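Side-chain contacts in multicopper oxidase (Arthrobacter sp. FB24, PDB 3GDC), which probably oxidises phenolic or similar substrates at its copper sites, passing the electrons to dioxygen, as laccases do: residues A[17-22]-A[60-65]; A[149-154]-A[206-211]. All blocks are in the same frame, centred on the assembly; numbering follows the deposited sequence.

Interaction 1: A[17-22]-A[60-65]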
loop_
_atom_site.group_PDB
_atom_site.type_symbol
_atom_site.label_atom_id
_atom_site.label_comp_id
_atom_site.label_asym_id
_atom_site.label_seq_id
_atom_site.Cartn_x
_atom_site.Cartn_y
_atom_site.Cartn_z
ATOM N N LEU A 17 -24.441 -6.972 -5.006
ATOM C CA LEU A 17 -23.659 -6.214 -5.962
ATOM C C LEU A 17 -24.355 -4.925 -6.422
ATOM O O LEU A 17 -23.700 -3.897 -6.619
ATOM C CB LEU A 17 -23.337 -7.105 -7.164
ATOM C CG LEU A 17 -22.398 -6.652 -8.265
ATOM C CD1 LEU A 17 -20.964 -6.557 -7.728
ATOM C CD2 LEU A 17 -22.499 -7.682 -9.381
ATOM N N ARG A 18 -25.676 -4.966 -6.560
ATOM C CA ARG A 18 -26.410 -3.822 -7.093
ATOM C C ARG A 18 -27.520 -3.283 -6.180
ATOM O O ARG A 18 -28.302 -2.425 -6.590
ATOM C CB ARG A 18 -26.959 -4.157 -8.477
ATOM C CG ARG A 18 -25.878 -4.357 -9.530
ATOM C CD ARG A 18 -26.508 -4.622 -10.887
ATOM N NE ARG A 18 -25.509 -4.782 -11.945
ATOM C CZ ARG A 18 -25.012 -5.945 -12.350
ATOM N NH1 ARG A 18 -25.411 -7.080 -11.792
ATOM N NH2 ARG A 18 -24.112 -5.968 -13.328
ATOM N N ASP A 19 -27.548 -3.753 -4.936
ATOM C CA ASP A 19 -28.575 -3.342 -3.970
ATOM C C ASP A 19 -28.119 -2.115 -3.156
ATOM O O ASP A 19 -27.508 -2.252 -2.101
ATOM C CB ASP A 19 -28.918 -4.527 -3.049
ATOM C CG ASP A 19 -30.065 -4.230 -2.083
ATOM O OD1 ASP A 19 -30.611 -3.107 -2.096
ATOM O OD2 ASP A 19 -30.425 -5.146 -1.310
ATOM N N PHE A 20 -28.440 -0.923 -3.651
ATOM C CA PHE A 20 -28.187 0.317 -2.925
ATOM C C PHE A 20 -29.445 0.687 -2.141
ATOM O O PHE A 20 -30.501 0.980 -2.722
ATOM C CB PHE A 20 -27.759 1.431 -3.883
ATOM C CG PHE A 20 -26.438 1.158 -4.555
ATOM C CD1 PHE A 20 -25.251 1.553 -3.954
ATOM C CD2 PHE A 20 -26.390 0.462 -5.760
ATOM C CE1 PHE A 20 -24.023 1.285 -4.561
ATOM C CE2 PHE A 20 -25.170 0.178 -6.373
ATOM C CZ PHE A 20 -23.986 0.592 -5.773
ATOM N N ASP A 21 -29.331 0.605 -0.824
ATOM C CA ASP A 21 -30.459 0.830 0.057
ATOM C C ASP A 21 -30.625 2.331 0.323
ATOM O O ASP A 21 -29.876 2.945 1.091
ATOM C CB ASP A 21 -30.303 0.024 1.354
ATOM C CG ASP A 21 -31.600 -0.048 2.164
ATOM O OD1 ASP A 21 -32.419 0.893 2.088
ATOM O OD2 ASP A 21 -31.798 -1.055 2.879
ATOM N N ARG A 22 -31.614 2.916 -0.343
ATOM C CA ARG A 22 -31.867 4.355 -0.250
ATOM C C ARG A 22 -32.717 4.744 0.965
ATOM O O ARG A 22 -32.961 5.927 1.204
ATOM C CB ARG A 22 -32.468 4.866 -1.558
ATOM C CG ARG A 22 -31.473 4.775 -2.721
ATOM C CD ARG A 22 -32.096 5.093 -4.064
ATOM N NE ARG A 22 -31.094 5.010 -5.131
ATOM C CZ ARG A 22 -30.586 3.877 -5.624
ATOM N NH1 ARG A 22 -30.977 2.683 -5.165
ATOM N NH2 ARG A 22 -29.675 3.942 -6.590
ATOM N N ASN A 60 -28.803 -7.184 9.588
ATOM C CA ASN A 60 -29.954 -7.567 8.752
ATOM C C ASN A 60 -29.791 -8.920 8.051
ATOM O O ASN A 60 -30.340 -9.139 6.959
ATOM C CB ASN A 60 -30.290 -6.465 7.728
ATOM C CG ASN A 60 -30.955 -5.251 8.363
ATOM O OD1 ASN A 60 -31.185 -5.211 9.573
ATOM N ND2 ASN A 60 -31.258 -4.251 7.545
ATOM N N GLY A 61 -29.037 -9.819 8.682
ATOM C CA GLY A 61 -28.938 -11.213 8.228
ATOM C C GLY A 61 -28.205 -11.421 6.919
ATOM O O GLY A 61 -28.437 -12.416 6.225
ATOM N N ARG A 62 -27.329 -10.482 6.572
ATOM C CA ARG A 62 -26.496 -10.611 5.374
ATOM C C ARG A 62 -25.085 -10.116 5.667
ATOM O O ARG A 62 -24.888 -9.208 6.492
ATOM C CB ARG A 62 -27.094 -9.815 4.203
ATOM C CG ARG A 62 -27.359 -8.352 4.530
ATOM C CD ARG A 62 -26.657 -7.453 3.504
ATOM N NE ARG A 62 -27.544 -7.107 2.442
ATOM C CZ ARG A 62 -27.277 -6.304 1.420
ATOM N NH1 ARG A 62 -26.087 -5.720 1.245
ATOM N NH2 ARG A 62 -28.236 -6.116 0.547
ATOM N N ILE A 63 -24.112 -10.732 4.995
ATOM C CA ILE A 63 -22.718 -10.316 5.039
ATOM C C ILE A 63 -22.253 -10.148 3.595
ATOM O O ILE A 63 -22.316 -11.111 2.836
ATOM C CB ILE A 63 -21.816 -11.394 5.721
ATOM C CG1 ILE A 63 -22.267 -11.665 7.156
ATOM C CG2 ILE A 63 -20.376 -10.937 5.704
ATOM C CD1 ILE A 63 -21.518 -12.811 7.829
ATOM N N PRO A 64 -21.821 -8.928 3.189
ATOM C CA PRO A 64 -21.793 -7.684 3.967
ATOM C C PRO A 64 -23.209 -7.230 4.321
ATOM O O PRO A 64 -24.180 -7.687 3.694
ATOM C CB PRO A 64 -21.162 -6.668 2.994
ATOM C CG PRO A 64 -21.482 -7.239 1.609
ATOM C CD PRO A 64 -21.322 -8.719 1.818
ATOM N N GLY A 65 -23.302 -6.312 5.283
ATOM C CA GLY A 65 -24.559 -5.678 5.672
ATOM C C GLY A 65 -25.116 -4.794 4.564
ATOM O O GLY A 65 -24.546 -4.713 3.474
HETATM O O HOH W 1 -25.676 -4.034 -1.364
#
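The contact between D19 and R62 is a single-point surface salt bridge, reinforced by one water, joining the turn between helix 13-18 and strand 20-27 to the loop after strand 52-59. Both pieces border what is probably the first cupredoxin-like domain of this multicopper oxidase. The pair illustrates how a long basic side chain can span two pieces of chain that share no direct hydrogen bond. Of the carboxylate, OD2 alone makes the close approach: CG lies anti to the backbone N (chi1 -175°), beside the carbonyl carbon, and from there D19 OD2 meets R62 NH2 at 3.0 Å. The oxygen comes to the guanidinium edge near its plane, but the carboxylate is turned by 66° against that plane, which rules out a paired, side-by-side grip. The other terminal nitrogen is used twice. R62 NH1 donates to G65 O over 2.9 Å, a bent bond of 133° made from above the carbonyl plane, with G65 O itself tilted from the guanidinium plane. A water in the guanidinium plane accepts from R62 NH1 at 3.1 Å and donates to D19 O at 2.7 Å, adding a backbone link beside the ionic one. Replacing R62 by an alanine removes the guanidinium and is likely to leave D19 without its mate here, and the water and G65 O without this donor. Around the bridge, D21 pairs through its backbone with T67 and W69 of strand 67-71, N60 bonds V40 of strand 33-49, G65 meets Y147 of strand 147-153, and L17 packs on V197 of strand 197-200.

Interaction 2: A[149-154]-A[206-211]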
loop_
_atom_site.group_PDB
_atom_site.type_symbol
_atom_site.label_atom_id
_atom_site.label_comp_id
_atom_site.label_asym_id
_atom_site.label_seq_id
_atom_site.Cartn_x
_atom_site.Cartn_y
_atom_site.Cartn_z
ATOM N N GLY A 149 -21.266 -1.185 3.351
ATOM C CA GLY A 149 -20.892 0.002 2.618
ATOM C C GLY A 149 -21.813 1.167 2.954
ATOM O O GLY A 149 -22.980 0.972 3.323
ATOM N N PHE A 150 -21.290 2.371 2.776
ATOM C CA PHE A 150 -22.046 3.610 3.036
ATOM C C PHE A 150 -21.624 4.592 1.950
ATOM O O PHE A 150 -20.500 5.106 1.977
ATOM C CB PHE A 150 -21.716 4.105 4.446
ATOM C CG PHE A 150 -22.186 5.507 4.754
ATOM C CD1 PHE A 150 -23.424 5.974 4.298
ATOM C CD2 PHE A 150 -21.385 6.352 5.532
ATOM C CE1 PHE A 150 -23.855 7.279 4.604
ATOM C CE2 PHE A 150 -21.801 7.648 5.849
ATOM C CZ PHE A 150 -23.043 8.112 5.375
ATOM N N ILE A 151 -22.511 4.817 0.978
ATOM C CA ILE A 151 -22.207 5.583 -0.233
ATOM C C ILE A 151 -22.915 6.931 -0.174
ATOM O O ILE A 151 -24.118 6.972 0.010
ATOM C CB ILE A 151 -22.713 4.833 -1.499
ATOM C CG1 ILE A 151 -22.224 3.368 -1.506
ATOM C CG2 ILE A 151 -22.406 5.610 -2.788
ATOM C CD1 ILE A 151 -20.723 3.182 -1.429
ATOM N N VAL A 152 -22.158 8.015 -0.312
ATOM C CA VAL A 152 -22.711 9.375 -0.311
ATOM C C VAL A 152 -22.414 10.027 -1.659
ATOM O O VAL A 152 -21.260 10.356 -1.966
ATOM C CB VAL A 152 -22.142 10.234 0.836
ATOM C CG1 VAL A 152 -22.713 11.666 0.795
ATOM C CG2 VAL A 152 -22.412 9.602 2.193
ATOM N N GLU A 153 -23.459 10.174 -2.469
ATOM C CA GLU A 153 -23.363 10.773 -3.793
ATOM C C GLU A 153 -23.137 12.287 -3.705
ATOM O O GLU A 153 -23.855 12.977 -2.974
ATOM C CB GLU A 153 -24.638 10.483 -4.589
ATOM C CG GLU A 153 -24.535 10.799 -6.085
ATOM C CD GLU A 153 -23.972 9.633 -6.892
ATOM O OE1 GLU A 153 -24.729 9.035 -7.691
ATOM O OE2 GLU A 153 -22.782 9.299 -6.724
ATOM N N PRO A 154 -22.131 12.806 -4.428
ATOM C CA PRO A 154 -21.943 14.258 -4.493
ATOM C C PRO A 154 -23.176 14.981 -5.029
ATOM O O PRO A 154 -23.847 14.487 -5.946
ATOM C CB PRO A 154 -20.761 14.428 -5.460
ATOM C CG PRO A 154 -20.627 13.111 -6.173
ATOM C CD PRO A 154 -21.085 12.088 -5.181
ATOM N N ARG A 206 -19.264 1.624 -12.898
ATOM C CA ARG A 206 -18.713 2.299 -11.732
ATOM C C ARG A 206 -18.827 1.353 -10.535
ATOM O O ARG A 206 -19.925 0.939 -10.153
ATOM C CB ARG A 206 -19.457 3.625 -11.451
ATOM C CG ARG A 206 -19.023 4.359 -10.189
ATOM C CD ARG A 206 -19.657 5.764 -10.069
ATOM N NE ARG A 206 -19.228 6.631 -11.169
ATOM C CZ ARG A 206 -20.015 7.496 -11.813
ATOM N NH1 ARG A 206 -21.285 7.633 -11.464
ATOM N NH2 ARG A 206 -19.521 8.222 -12.813
ATOM N N ILE A 207 -17.686 1.014 -9.955
ATOM C CA ILE A 207 -17.647 0.069 -8.849
ATOM C C ILE A 207 -17.183 0.774 -7.578
ATOM O O ILE A 207 -16.136 1.418 -7.566
ATOM C CB ILE A 207 -16.672 -1.108 -9.151
ATOM C CG1 ILE A 207 -17.024 -1.791 -10.477
ATOM C CG2 ILE A 207 -16.665 -2.118 -7.981
ATOM C CD1 ILE A 207 -15.921 -2.751 -10.991
ATOM N N HIS A 208 -17.952 0.621 -6.508
ATOM C CA HIS A 208 -17.511 1.045 -5.188
ATOM C C HIS A 208 -16.836 -0.144 -4.511
ATOM O O HIS A 208 -17.511 -1.079 -4.090
ATOM C CB HIS A 208 -18.708 1.523 -4.368
ATOM C CG HIS A 208 -19.416 2.668 -5.007
ATOM N ND1 HIS A 208 -19.047 3.980 -4.803
ATOM C CD2 HIS A 208 -20.428 2.693 -5.905
ATOM C CE1 HIS A 208 -19.822 4.767 -5.527
ATOM N NE2 HIS A 208 -20.662 4.012 -6.213
ATOM N N LEU A 209 -15.513 -0.085 -4.389
ATOM C CA LEU A 209 -14.737 -1.218 -3.855
ATOM C C LEU A 209 -14.264 -0.922 -2.453
ATOM O O LEU A 209 -13.557 0.064 -2.242
ATOM C CB LEU A 209 -13.514 -1.484 -4.745
ATOM C CG LEU A 209 -12.614 -2.639 -4.291
ATOM C CD1 LEU A 209 -13.306 -3.953 -4.567
ATOM C CD2 LEU A 209 -11.290 -2.551 -5.043
ATOM N N ILE A 210 -14.635 -1.784 -1.512
ATOM C CA ILE A 210 -14.368 -1.559 -0.098
ATOM C C ILE A 210 -13.655 -2.751 0.498
ATOM O O ILE A 210 -14.123 -3.879 0.363
ATOM C CB ILE A 210 -15.685 -1.354 0.684
ATOM C CG1 ILE A 210 -16.451 -0.174 0.100
ATOM C CG2 ILE A 210 -15.416 -1.178 2.178
ATOM C CD1 ILE A 210 -17.940 -0.234 0.342
ATOM N N ASN A 211 -12.552 -2.487 1.200
ATOM C CA ASN A 211 -11.826 -3.556 1.856
ATOM C C ASN A 211 -12.125 -3.632 3.349
ATOM O O ASN A 211 -11.791 -2.698 4.092
ATOM C CB ASN A 211 -10.312 -3.416 1.643
ATOM C CG ASN A 211 -9.561 -4.617 2.185
ATOM O OD1 ASN A 211 -10.072 -5.743 2.118
ATOM N ND2 ASN A 211 -8.368 -4.394 2.741
#
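I151 lies across the H208 imidazole with two methyl groups, each meeting a different part of the ring. I151 CG2 sits over one face, 4.2 Å from the centroid of the H208 ring and 25° off the normal, a CH-pi contact displaced toward the rim, where H208 CE1 is the ring atom nearest to I151 CG2 at 3.9 Å. At the inner end, I151 CD1 lies 3.8 Å from H208 CG. The division follows from the branch: CG2 is anti to the backbone N and CG1 is anti to the carbonyl carbon (chi1 -51°), and one residue thus spans the ring from root to tip. The imidazole is held against turning by bonds at both nitrogens, ND1 with T128 OG1 and NE2 with the carboxylate of E164; that acidic partner may favour a protonated ring. The setting is a buried face between sheets of two domains that are probably cupredoxin folds, as in this family: strand 147-153 comes from the first multicopper oxidase range and strand 205-211 from the second. No hydrogen bond passes between 149-154 and 206-211, and the CA atoms of I151 and H208 stand 8.2 Å apart, a spacing filled by side chains. At G149 and I210 the backbones draw closer, with 7.2 Å between CA atoms, since the glycine brings no side chain and I210 CD1 rests directly on G149 CA at 3.7 Å. I210 also packs on R253 of strand 253-258, and its side chain lies about 9 Å from a bound copper ion. E153 is salt-bridged to R158, and R206 to E257.

Overall arrangement
From the N terminus, the chain leaves helix 13-18, enters strand 20-27, and runs through strands 33-49 and 52-59 before interaction 1 closes a loop of 37 intervening residues at 60-65. Only later does it open interaction 2, which closes a 51-residue loop from 149-154 to 206-211. The two are therefore in series, neither nested nor crossed. In space they adjoin: F20, within 17-22, places its CE1 4.1 Å from both I151 CG1 and H208 CD2. Interaction 1 ties the turn leading into strand 20-27 to the loop before strand 67-71; those two strands share one sheet, which interaction 2 joins to the sheet holding strand 205-211.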